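Local coordinates for protein sialidase B (Streptococcus pneumoniae serotype 4, PDB 4XJW) that cleaves terminal sialic acid residues from alpha-(2->3)-, alpha-(2->6)- and alpha-(2->8)-linked glycoconjugates as a glycosyl hydrolase family 33 exo-sialidase, at residues N499-A504 with F517-T522; S494-N499 with S538-I543; T450-G455 with F468-S473; I546-Y551 with L572-S577. The protein carries 1 engineered substitution. All blocks are in the same frame, centred on the assembly; numbering follows the deposited sequence.

Interaction 1: residues N499-A504 with F517-T522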
# COMPACT_ATOMS: atom_id res chain seq x y z
N ASN A 499 -19.05 -14.40 3.71
CA ASN A 499 -17.96 -13.68 4.37
C ASN A 499 -16.70 -13.41 3.54
O ASN A 499 -15.65 -13.10 4.10
CB ASN A 499 -17.59 -14.37 5.68
CG ASN A 499 -17.97 -13.56 6.89
OD1 ASN A 499 -17.42 -12.48 7.13
ND2 ASN A 499 -18.91 -14.08 7.68
N ALA A 500 -16.80 -13.52 2.22
CA ALA A 500 -15.64 -13.29 1.37
C ALA A 500 -15.24 -11.81 1.37
O ALA A 500 -16.07 -10.93 1.54
CB ALA A 500 -15.92 -13.77 -0.04
N THR A 501 -13.94 -11.56 1.19
CA THR A 501 -13.47 -10.21 0.89
C THR A 501 -13.62 -10.00 -0.61
O THR A 501 -12.66 -10.13 -1.36
CB THR A 501 -12.00 -10.05 1.34
OG1 THR A 501 -11.89 -10.44 2.71
CG2 THR A 501 -11.54 -8.61 1.22
N ALA A 502 -14.85 -9.70 -1.05
CA ALA A 502 -15.19 -9.68 -2.47
C ALA A 502 -14.95 -8.32 -3.10
O ALA A 502 -15.89 -7.67 -3.57
CB ALA A 502 -16.63 -10.10 -2.67
N GLU A 503 -13.69 -7.92 -3.11
CA GLU A 503 -13.30 -6.64 -3.69
C GLU A 503 -13.53 -6.67 -5.20
O GLU A 503 -13.00 -7.53 -5.90
CB GLU A 503 -11.83 -6.37 -3.37
CG GLU A 503 -11.59 -6.00 -1.91
CD GLU A 503 -10.20 -6.33 -1.42
OE1 GLU A 503 -9.82 -5.81 -0.35
OE2 GLU A 503 -9.48 -7.12 -2.09
N ALA A 504 -14.29 -5.69 -5.69
CA ALA A 504 -14.82 -5.72 -7.05
C ALA A 504 -14.47 -4.42 -7.77
O ALA A 504 -14.51 -3.36 -7.16
CB ALA A 504 -16.31 -5.89 -7.02
N PHE A 517 -15.43 -7.36 -12.17
CA PHE A 517 -14.48 -8.43 -11.83
C PHE A 517 -14.23 -8.39 -10.34
O PHE A 517 -14.02 -7.32 -9.77
CB PHE A 517 -13.16 -8.24 -12.60
CG PHE A 517 -13.33 -8.21 -14.09
CD1 PHE A 517 -13.39 -9.40 -14.82
CD2 PHE A 517 -13.46 -7.01 -14.76
CE1 PHE A 517 -13.55 -9.38 -16.19
CE2 PHE A 517 -13.63 -6.99 -16.14
CZ PHE A 517 -13.68 -8.17 -16.85
N PHE A 518 -14.26 -9.55 -9.69
CA PHE A 518 -14.07 -9.54 -8.24
C PHE A 518 -13.33 -10.72 -7.65
O PHE A 518 -13.29 -11.82 -8.21
CB PHE A 518 -15.39 -9.28 -7.49
CG PHE A 518 -16.44 -10.36 -7.67
CD1 PHE A 518 -17.17 -10.45 -8.84
CD2 PHE A 518 -16.70 -11.26 -6.64
CE1 PHE A 518 -18.15 -11.42 -9.00
CE2 PHE A 518 -17.68 -12.23 -6.78
CZ PHE A 518 -18.40 -12.31 -7.97
N ARG A 519 -12.71 -10.45 -6.51
CA ARG A 519 -11.94 -11.40 -5.73
C ARG A 519 -12.88 -12.40 -5.06
O ARG A 519 -13.98 -12.03 -4.63
CB ARG A 519 -11.17 -10.60 -4.68
CG ARG A 519 -10.45 -11.41 -3.62
CD ARG A 519 -9.80 -10.44 -2.64
NE ARG A 519 -9.31 -11.14 -1.45
CZ ARG A 519 -8.71 -10.54 -0.44
NH1 ARG A 519 -8.52 -9.23 -0.47
NH2 ARG A 519 -8.30 -11.25 0.60
N THR A 520 -12.45 -13.67 -4.98
CA THR A 520 -13.23 -14.74 -4.35
C THR A 520 -12.37 -15.58 -3.42
O THR A 520 -11.22 -15.25 -3.12
CB THR A 520 -13.87 -15.70 -5.38
OG1 THR A 520 -12.86 -16.51 -5.99
CG2 THR A 520 -14.63 -14.93 -6.45
N THR A 521 -12.93 -16.72 -2.99
CA THR A 521 -12.22 -17.65 -2.11
C THR A 521 -11.89 -18.94 -2.86
O THR A 521 -11.45 -19.92 -2.26
CB THR A 521 -13.06 -17.98 -0.87
OG1 THR A 521 -14.38 -18.37 -1.28
CG2 THR A 521 -13.14 -16.79 0.07
N THR A 522 -12.10 -18.93 -4.17
CA THR A 522 -11.98 -20.12 -5.01
C THR A 522 -10.63 -20.27 -5.72
O THR A 522 -10.39 -21.28 -6.37
CB THR A 522 -13.06 -20.15 -6.11
OG1 THR A 522 -12.74 -19.19 -7.13
CG2 THR A 522 -14.43 -19.83 -5.54
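Ala500 touches the tip of Thr521 through its CB, a light apolar contact in the loop that leads to Glu503, the predicted active-site glutamate. At Thr501, the centre of an inverse gamma turn, the side chain lies alongside that of Arg519 and covers one face of its guanidinium, with Thr501 CB 3.8 Å from Arg519 CZ. Ala502, the centre of a second such turn, sends its CA hydrogen to the carbonyl of Arg519, whose oxygen the contact buries without any conventional donor.

Glu503 grips Arg519 twice. Its backbone O accepts from Arg519 N at 3.0 Å, and its OE2 forms a salt bridge to Arg519 NH1 at 2.8 Å. The carboxylate and guanidinium planes stand 64° apart, so NH1 meets OE2 from above the carboxylate while OE2 stays near the guanidinium plane. Arg519 is extended from CG to NE, and its first torsion (chi1 171°) carries it out beside Glu503, both side chains pointing the same way. Glu503 OE1 is hydrogen-bonded to Tyr615, by similarity the nucleophile, and Arg519 belongs by similarity to the substrate-binding arginines with Arg581. Ala504 then pairs with Phe518 as an antiparallel non-hydrogen-bonded pair, CB to CB 3.5 Å.

This joins the start of strand 504-510 to the end of strand 513-518; strand 475-481 packs against Ala502, Ala504 and Phe518, and Tyr471 of strand 466-472 against Thr501 to Glu503.

Interaction 2: residues S494-N499 with S538-I543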
# COMPACT_ATOMS: atom_id res chain seq x y z
N SER A 494 -26.32 -11.12 -5.44
CA SER A 494 -25.89 -12.26 -4.63
C SER A 494 -24.65 -12.91 -5.20
O SER A 494 -24.49 -12.99 -6.41
CB SER A 494 -27.02 -13.29 -4.57
OG SER A 494 -27.89 -13.02 -3.50
N ILE A 495 -23.76 -13.37 -4.32
CA ILE A 495 -22.57 -14.09 -4.75
C ILE A 495 -22.46 -15.40 -3.98
O ILE A 495 -22.82 -15.47 -2.79
CB ILE A 495 -21.28 -13.23 -4.63
CG1 ILE A 495 -21.04 -12.78 -3.18
CG2 ILE A 495 -21.34 -12.02 -5.56
CD1 ILE A 495 -19.81 -11.89 -3.01
N PRO A 496 -21.96 -16.46 -4.64
CA PRO A 496 -21.94 -17.80 -4.02
C PRO A 496 -20.95 -17.90 -2.85
O PRO A 496 -20.28 -18.93 -2.71
CB PRO A 496 -21.49 -18.71 -5.17
CG PRO A 496 -21.67 -17.91 -6.43
CD PRO A 496 -21.46 -16.49 -6.03
N PHE A 497 -20.88 -16.86 -2.02
CA PHE A 497 -19.85 -16.76 -1.00
C PHE A 497 -20.38 -16.21 0.31
O PHE A 497 -21.12 -15.23 0.33
CB PHE A 497 -18.71 -15.86 -1.49
CG PHE A 497 -18.08 -16.34 -2.76
CD1 PHE A 497 -17.28 -17.47 -2.75
CD2 PHE A 497 -18.29 -15.67 -3.96
CE1 PHE A 497 -16.70 -17.93 -3.92
CE2 PHE A 497 -17.72 -16.13 -5.13
CZ PHE A 497 -16.93 -17.26 -5.11
N LYS A 498 -19.99 -16.85 1.41
CA LYS A 498 -20.19 -16.28 2.72
C LYS A 498 -18.91 -15.62 3.20
O LYS A 498 -17.82 -16.18 3.09
CB LYS A 498 -20.62 -17.36 3.72
CG LYS A 498 -22.10 -17.63 3.73
CD LYS A 498 -22.44 -18.68 4.77
CE LYS A 498 -23.90 -19.10 4.69
NZ LYS A 498 -24.16 -20.29 5.53
N ASN A 499 -19.05 -14.40 3.71
CA ASN A 499 -17.96 -13.68 4.37
C ASN A 499 -16.70 -13.41 3.54
O ASN A 499 -15.65 -13.10 4.10
CB ASN A 499 -17.59 -14.37 5.68
CG ASN A 499 -17.97 -13.56 6.89
OD1 ASN A 499 -17.42 -12.48 7.13
ND2 ASN A 499 -18.91 -14.08 7.68
N SER A 538 -26.26 -10.21 -13.40
CA SER A 538 -26.30 -11.60 -13.84
C SER A 538 -25.77 -12.57 -12.79
O SER A 538 -25.23 -12.16 -11.75
CB SER A 538 -25.44 -11.76 -15.09
OG SER A 538 -24.07 -11.71 -14.73
N LYS A 539 -25.90 -13.86 -13.07
CA LYS A 539 -25.21 -14.85 -12.27
C LYS A 539 -23.69 -14.67 -12.39
O LYS A 539 -23.20 -13.93 -13.26
CB LYS A 539 -25.61 -16.27 -12.66
CG LYS A 539 -27.10 -16.54 -12.62
CD LYS A 539 -27.71 -16.15 -11.28
CE LYS A 539 -28.84 -17.10 -10.93
NZ LYS A 539 -29.61 -17.46 -12.16
N VAL A 540 -22.97 -15.36 -11.52
CA VAL A 540 -21.52 -15.27 -11.43
C VAL A 540 -20.83 -16.29 -12.32
O VAL A 540 -21.24 -17.46 -12.36
CB VAL A 540 -21.07 -15.45 -9.98
CG1 VAL A 540 -19.56 -15.52 -9.86
CG2 VAL A 540 -21.66 -14.36 -9.09
N SER A 541 -19.82 -15.85 -13.05
CA SER A 541 -18.93 -16.73 -13.80
C SER A 541 -17.50 -16.54 -13.31
O SER A 541 -17.24 -15.65 -12.50
CB SER A 541 -19.01 -16.41 -15.29
OG SER A 541 -20.29 -16.71 -15.80
N TYR A 542 -16.59 -17.37 -13.81
CA TYR A 542 -15.19 -17.31 -13.41
C TYR A 542 -14.26 -17.26 -14.59
O TYR A 542 -14.56 -17.79 -15.65
CB TYR A 542 -14.83 -18.49 -12.50
CG TYR A 542 -15.68 -18.55 -11.25
CD1 TYR A 542 -15.29 -17.89 -10.09
CD2 TYR A 542 -16.88 -19.26 -11.24
CE1 TYR A 542 -16.07 -17.94 -8.95
CE2 TYR A 542 -17.66 -19.30 -10.11
CZ TYR A 542 -17.25 -18.65 -8.97
OH TYR A 542 -18.03 -18.70 -7.84
N ILE A 543 -13.13 -16.60 -14.41
CA ILE A 543 -12.08 -16.58 -15.40
C ILE A 543 -11.20 -17.80 -15.18
O ILE A 543 -10.64 -17.98 -14.10
CB ILE A 543 -11.25 -15.27 -15.27
CG1 ILE A 543 -12.15 -14.06 -15.51
CG2 ILE A 543 -10.04 -15.28 -16.20
CD1 ILE A 543 -11.48 -12.73 -15.23
O HOH W 1 -25.78 -11.35 -9.12
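Val540 overlaps Pro496, the two side chains reaching toward each other, with Val540 CG2 3.7 Å from Pro496 CD. The same methyl does most of the touching on the side of 538-543. It is turned anti to the carbonyl carbon of Val540 (chi1 173°, which sets CG1 anti to the backbone N), and it also brushes CG2 of Ile495 at 4.2 Å and the carbonyl of Ser494.

Farther along, Phe497 and Tyr542 come from opposite directions and meet at their ends. Tyr542 OH lies 3.3 Å from Phe497 CZ, and Phe497 CZ is 4.0 Å from Tyr542 CE1. Each of these ring carbons lies near the plane of the other ring, so the aromatic groups abut by their rims and neither covers a face of the other. The phenol oxygen also approaches Pro496 CG. Phe497 also packs on Thr520, Thr521 and Thr522.

The contact lies in the propeller part of the sialidase, where the loop after strand 489-494 leans on the chain that runs from the end of BNR repeat 4 into strand 541-542, the last strand of the neighbouring four-stranded sheet. A water bridges the backbones, donating to Ser538 O at 2.8 Å and weakly to Ser494 O.

No direct hydrogen bond spans the two segments, so their adhesion rests on van der Waals packing, supplemented by this single lopsided water bridge.

Interaction 3: residues T450-G455 with F468-S473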
# COMPACT_ATOMS: atom_id res chain seq x y z
N THR A 450 -21.59 -1.80 4.58
CA THR A 450 -20.90 -2.64 3.61
C THR A 450 -19.48 -2.11 3.52
O THR A 450 -19.18 -1.03 4.04
CB THR A 450 -21.57 -2.59 2.24
OG1 THR A 450 -21.61 -1.24 1.75
CG2 THR A 450 -23.01 -3.15 2.32
N TYR A 451 -18.61 -2.87 2.87
CA TYR A 451 -17.19 -2.52 2.81
C TYR A 451 -16.86 -2.00 1.42
O TYR A 451 -17.11 -2.69 0.43
CB TYR A 451 -16.34 -3.74 3.14
CG TYR A 451 -16.76 -4.45 4.41
CD1 TYR A 451 -16.60 -3.86 5.65
CD2 TYR A 451 -17.33 -5.72 4.35
CE1 TYR A 451 -16.99 -4.52 6.81
CE2 TYR A 451 -17.72 -6.38 5.49
CZ TYR A 451 -17.55 -5.78 6.72
OH TYR A 451 -17.95 -6.45 7.86
N LEU A 452 -16.30 -0.79 1.35
CA LEU A 452 -16.03 -0.19 0.05
C LEU A 452 -14.98 -0.98 -0.70
O LEU A 452 -13.98 -1.41 -0.13
CB LEU A 452 -15.57 1.25 0.24
CG LEU A 452 -15.48 2.12 -1.01
CD1 LEU A 452 -16.84 2.41 -1.59
CD2 LEU A 452 -14.76 3.42 -0.65
N CYS A 453 -15.21 -1.17 -2.00
CA CYS A 453 -14.19 -1.77 -2.85
C CYS A 453 -13.18 -0.71 -3.25
O CYS A 453 -13.54 0.30 -3.87
CB CYS A 453 -14.82 -2.37 -4.11
SG CYS A 453 -16.04 -3.66 -3.76
N PRO A 454 -11.90 -0.91 -2.89
CA PRO A 454 -10.94 0.14 -3.22
C PRO A 454 -10.65 0.24 -4.71
O PRO A 454 -10.69 -0.76 -5.43
CB PRO A 454 -9.68 -0.27 -2.48
CG PRO A 454 -9.82 -1.75 -2.22
CD PRO A 454 -11.31 -2.03 -2.13
N GLY A 455 -10.36 1.46 -5.16
CA GLY A 455 -9.96 1.68 -6.53
C GLY A 455 -10.77 2.78 -7.17
O GLY A 455 -10.72 3.94 -6.74
N PHE A 468 -20.53 2.99 -7.12
CA PHE A 468 -19.42 2.49 -6.31
C PHE A 468 -19.74 1.08 -5.84
O PHE A 468 -20.77 0.85 -5.22
CB PHE A 468 -19.20 3.37 -5.09
CG PHE A 468 -18.45 4.64 -5.38
CD1 PHE A 468 -17.06 4.65 -5.42
CD2 PHE A 468 -19.14 5.83 -5.60
CE1 PHE A 468 -16.36 5.81 -5.69
CE2 PHE A 468 -18.45 7.01 -5.86
CZ PHE A 468 -17.06 6.99 -5.90
N ALA A 469 -18.83 0.15 -6.13
CA ALA A 469 -18.96 -1.22 -5.65
C ALA A 469 -18.59 -1.32 -4.17
O ALA A 469 -17.61 -0.72 -3.72
CB ALA A 469 -18.11 -2.17 -6.47
N THR A 470 -19.38 -2.10 -3.43
CA THR A 470 -19.05 -2.46 -2.06
C THR A 470 -19.38 -3.94 -1.91
O THR A 470 -20.06 -4.51 -2.77
CB THR A 470 -19.85 -1.66 -1.02
OG1 THR A 470 -21.20 -2.16 -0.96
CG2 THR A 470 -19.88 -0.16 -1.36
N TYR A 471 -18.90 -4.57 -0.84
CA TYR A 471 -19.25 -5.96 -0.58
C TYR A 471 -19.66 -6.15 0.86
O TYR A 471 -19.35 -5.33 1.73
CB TYR A 471 -18.08 -6.89 -0.93
CG TYR A 471 -16.84 -6.65 -0.11
CD1 TYR A 471 -16.62 -7.33 1.08
CD2 TYR A 471 -15.87 -5.76 -0.54
CE1 TYR A 471 -15.48 -7.11 1.84
CE2 TYR A 471 -14.73 -5.53 0.20
CZ TYR A 471 -14.54 -6.20 1.39
OH TYR A 471 -13.39 -5.96 2.11
N THR A 472 -20.39 -7.23 1.11
CA THR A 472 -20.71 -7.65 2.46
C THR A 472 -20.92 -9.14 2.42
O THR A 472 -20.73 -9.77 1.38
CB THR A 472 -21.96 -6.92 3.01
OG1 THR A 472 -22.13 -7.23 4.40
CG2 THR A 472 -23.19 -7.34 2.26
N SER A 473 -21.29 -9.74 3.55
CA SER A 473 -21.50 -11.18 3.57
C SER A 473 -22.61 -11.56 2.60
O SER A 473 -23.73 -11.08 2.70
CB SER A 473 -21.83 -11.65 4.98
OG SER A 473 -22.23 -13.00 4.97
O HOH W 2 -15.77 1.37 -4.60
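Tyr451 and Tyr471 meet across a beta hairpin, strands 451-459 and 466-472, within a sheet of the sialidase beta-propeller. Tyr451 CB sits over one face of the Tyr471 ring, 3.7 Å from its centroid, in a CH-pi contact displaced toward the rim. The two side chains cross at about a right angle, their ring planes inclined at 47°. Tyr471 CG occupies the position between its backbone N and carbonyl carbon (chi1 62°), which turns the ring across the partner strand. At the edge of that ring lies Cys453 SG, 3.8 Å from Tyr471 CD2.

Backbone bonds fix this arrangement. Tyr451 and Tyr471 form an antiparallel hydrogen-bonded pair, with Tyr451 N donating to Tyr471 O at 2.8 Å, and Cys453 N is bonded to Ala469 O at 3.0 Å. On the opposite face, Leu452 CD1 packs on Thr470 CG2 and Phe468 CB, while Thr450 OG1 makes a weak bond to Thr470 OG1, whose stronger tie is to Thr477 O in the next strand.

Farther out, Tyr451 OH is held by Asn448, and Tyr471 reaches Thr501 and Glu503, the latter the predicted active-site glutamate. A water donates to both Cys453 O, at 2.6 Å, and Ala469 O, at 2.9 Å.

Interaction 4: residues I546-Y551 with L572-S577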
# COMPACT_ATOMS: atom_id res chain seq x y z
N ILE A 546 -6.32 -17.31 -15.01
CA ILE A 546 -5.62 -16.49 -14.03
C ILE A 546 -5.73 -17.20 -12.70
O ILE A 546 -6.82 -17.62 -12.33
CB ILE A 546 -6.23 -15.08 -13.91
CG1 ILE A 546 -6.16 -14.35 -15.25
CG2 ILE A 546 -5.48 -14.26 -12.84
CD1 ILE A 546 -6.79 -12.99 -15.22
N GLN A 547 -4.61 -17.35 -11.99
CA GLN A 547 -4.63 -17.97 -10.66
C GLN A 547 -4.52 -16.93 -9.55
O GLN A 547 -3.72 -16.00 -9.64
CB GLN A 547 -3.47 -18.95 -10.47
CG GLN A 547 -3.16 -19.87 -11.65
CD GLN A 547 -4.40 -20.53 -12.21
OE1 GLN A 547 -5.28 -20.97 -11.46
NE2 GLN A 547 -4.49 -20.58 -13.54
N GLN A 548 -5.31 -17.12 -8.49
CA GLN A 548 -5.10 -16.42 -7.23
C GLN A 548 -4.97 -17.44 -6.12
O GLN A 548 -5.18 -18.63 -6.34
CB GLN A 548 -6.24 -15.44 -6.93
CG GLN A 548 -6.16 -14.16 -7.77
CD GLN A 548 -6.91 -13.00 -7.14
OE1 GLN A 548 -7.70 -13.16 -6.22
NE2 GLN A 548 -6.68 -11.81 -7.69
N THR A 549 -4.60 -16.97 -4.93
CA THR A 549 -4.56 -17.81 -3.76
C THR A 549 -5.96 -18.07 -3.25
O THR A 549 -6.93 -17.44 -3.67
CB THR A 549 -3.82 -17.12 -2.63
OG1 THR A 549 -4.48 -15.87 -2.36
CG2 THR A 549 -2.35 -16.87 -2.99
N SER A 550 -6.07 -19.00 -2.30
CA SER A 550 -7.34 -19.27 -1.65
C SER A 550 -8.00 -18.04 -1.04
O SER A 550 -9.22 -17.92 -1.05
CB SER A 550 -7.16 -20.37 -0.60
OG SER A 550 -6.19 -20.02 0.37
N TYR A 551 -7.20 -17.12 -0.51
CA TYR A 551 -7.75 -15.94 0.15
C TYR A 551 -8.00 -14.79 -0.85
O TYR A 551 -8.82 -13.92 -0.59
CB TYR A 551 -6.88 -15.49 1.32
CG TYR A 551 -5.42 -15.34 0.97
CD1 TYR A 551 -4.93 -14.17 0.39
CD2 TYR A 551 -4.53 -16.38 1.18
CE1 TYR A 551 -3.59 -14.04 0.06
CE2 TYR A 551 -3.19 -16.27 0.85
CZ TYR A 551 -2.72 -15.09 0.29
OH TYR A 551 -1.39 -14.98 -0.03
N LEU A 572 -6.76 -6.18 -17.03
CA LEU A 572 -6.82 -6.53 -15.62
C LEU A 572 -5.42 -6.46 -15.01
O LEU A 572 -4.43 -6.79 -15.67
CB LEU A 572 -7.35 -7.96 -15.47
CG LEU A 572 -8.73 -8.34 -15.98
CD1 LEU A 572 -9.04 -9.78 -15.54
CD2 LEU A 572 -9.82 -7.40 -15.46
N SER A 573 -5.34 -6.06 -13.74
CA SER A 573 -4.09 -6.09 -12.98
C SER A 573 -4.30 -6.93 -11.72
O SER A 573 -5.25 -6.69 -10.98
CB SER A 573 -3.69 -4.66 -12.59
OG SER A 573 -2.73 -4.66 -11.56
N THR A 574 -3.41 -7.89 -11.49
CA THR A 574 -3.56 -8.84 -10.39
C THR A 574 -2.29 -9.64 -10.25
O THR A 574 -1.57 -9.82 -11.23
CB THR A 574 -4.74 -9.82 -10.68
OG1 THR A 574 -4.80 -10.84 -9.67
CG2 THR A 574 -4.56 -10.47 -12.04
N PRO A 575 -2.00 -10.15 -9.04
CA PRO A 575 -1.04 -11.24 -8.96
C PRO A 575 -1.58 -12.44 -9.74
O PRO A 575 -2.79 -12.67 -9.78
CB PRO A 575 -1.01 -11.57 -7.46
CG PRO A 575 -2.35 -11.11 -6.95
CD PRO A 575 -2.58 -9.83 -7.73
N ASN A 576 -0.69 -13.20 -10.36
CA ASN A 576 -1.10 -14.45 -10.99
C ASN A 576 -0.31 -15.56 -10.36
O ASN A 576 0.78 -15.92 -10.83
CB ASN A 576 -0.85 -14.40 -12.50
CG ASN A 576 -1.51 -15.56 -13.24
OD1 ASN A 576 -1.92 -16.55 -12.64
ND2 ASN A 576 -1.59 -15.44 -14.56
N SER A 577 -0.84 -16.08 -9.25
CA SER A 577 -0.13 -17.06 -8.43
C SER A 577 -1.12 -17.78 -7.54
O SER A 577 -2.02 -17.16 -6.99
CB SER A 577 0.92 -16.36 -7.55
OG SER A 577 1.48 -17.28 -6.61
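Gln548 and Thr574 cross at a slant, and the amide end of the glutamine delivers NE2 to Thr574 OG1 at 2.9 Å. The hydroxyl lies close to the amide plane, and the bond is moderately bent. Thr574 OG1 passes its own hydrogen to Pro575 O at 2.7 Å, so the hydroxyl both accepts and donates. Thr574 holds OG1 anti to its backbone N (chi1 174°), leaving CG2 to rest on Ile546 CG2. At the far end of Ile546, CD1 meets Leu572 CD1 at 3.9 Å.

These groups fasten the loop after strand 541-542 to strand 569-575, part of the next four-stranded antiparallel sheet in the beta-propeller. Ile546 also packs on Val587 in that sheet.

Asn576 lies across Ile546 at about a right angle, and its OD1 accepts from Gln547 N at 2.9 Å. The donor stands well above the carbonyl plane, 47° out of it. The other arm of this amide, ND2, is bonded to Gln585. Gln547 O accepts in turn from Ser577 N at 2.9 Å, a more bent bond at 138°, and also receives the CA hydrogen of Asn576. Gln548 OE1 is taken by the backbone N of Thr553, which fixes the flip of the glutamine amide.

In the fold
Interactions 1, 3 and 4 are buried, whereas interaction 2 is only partly so and lies farthest from the centre of the chain. Interactions 1 and 2 share Asn499 and serve the same four-stranded sheet: one places charged groups at the active site, the other packs apolar groups at the outside, and Phe497 meets Thr520 to Thr522 between them. Interaction 3 uses regular strand pairing in the preceding sheet and touches interaction 1 through Tyr471. Interaction 4 ties a loop to the end of a strand of the following sheet through side-chain amides and a backbone bond; it reaches interaction 1 where Tyr551 O accepts from Arg519 NE. Interactions 3 and 4 do not touch, with about 10 Å between their nearest atoms.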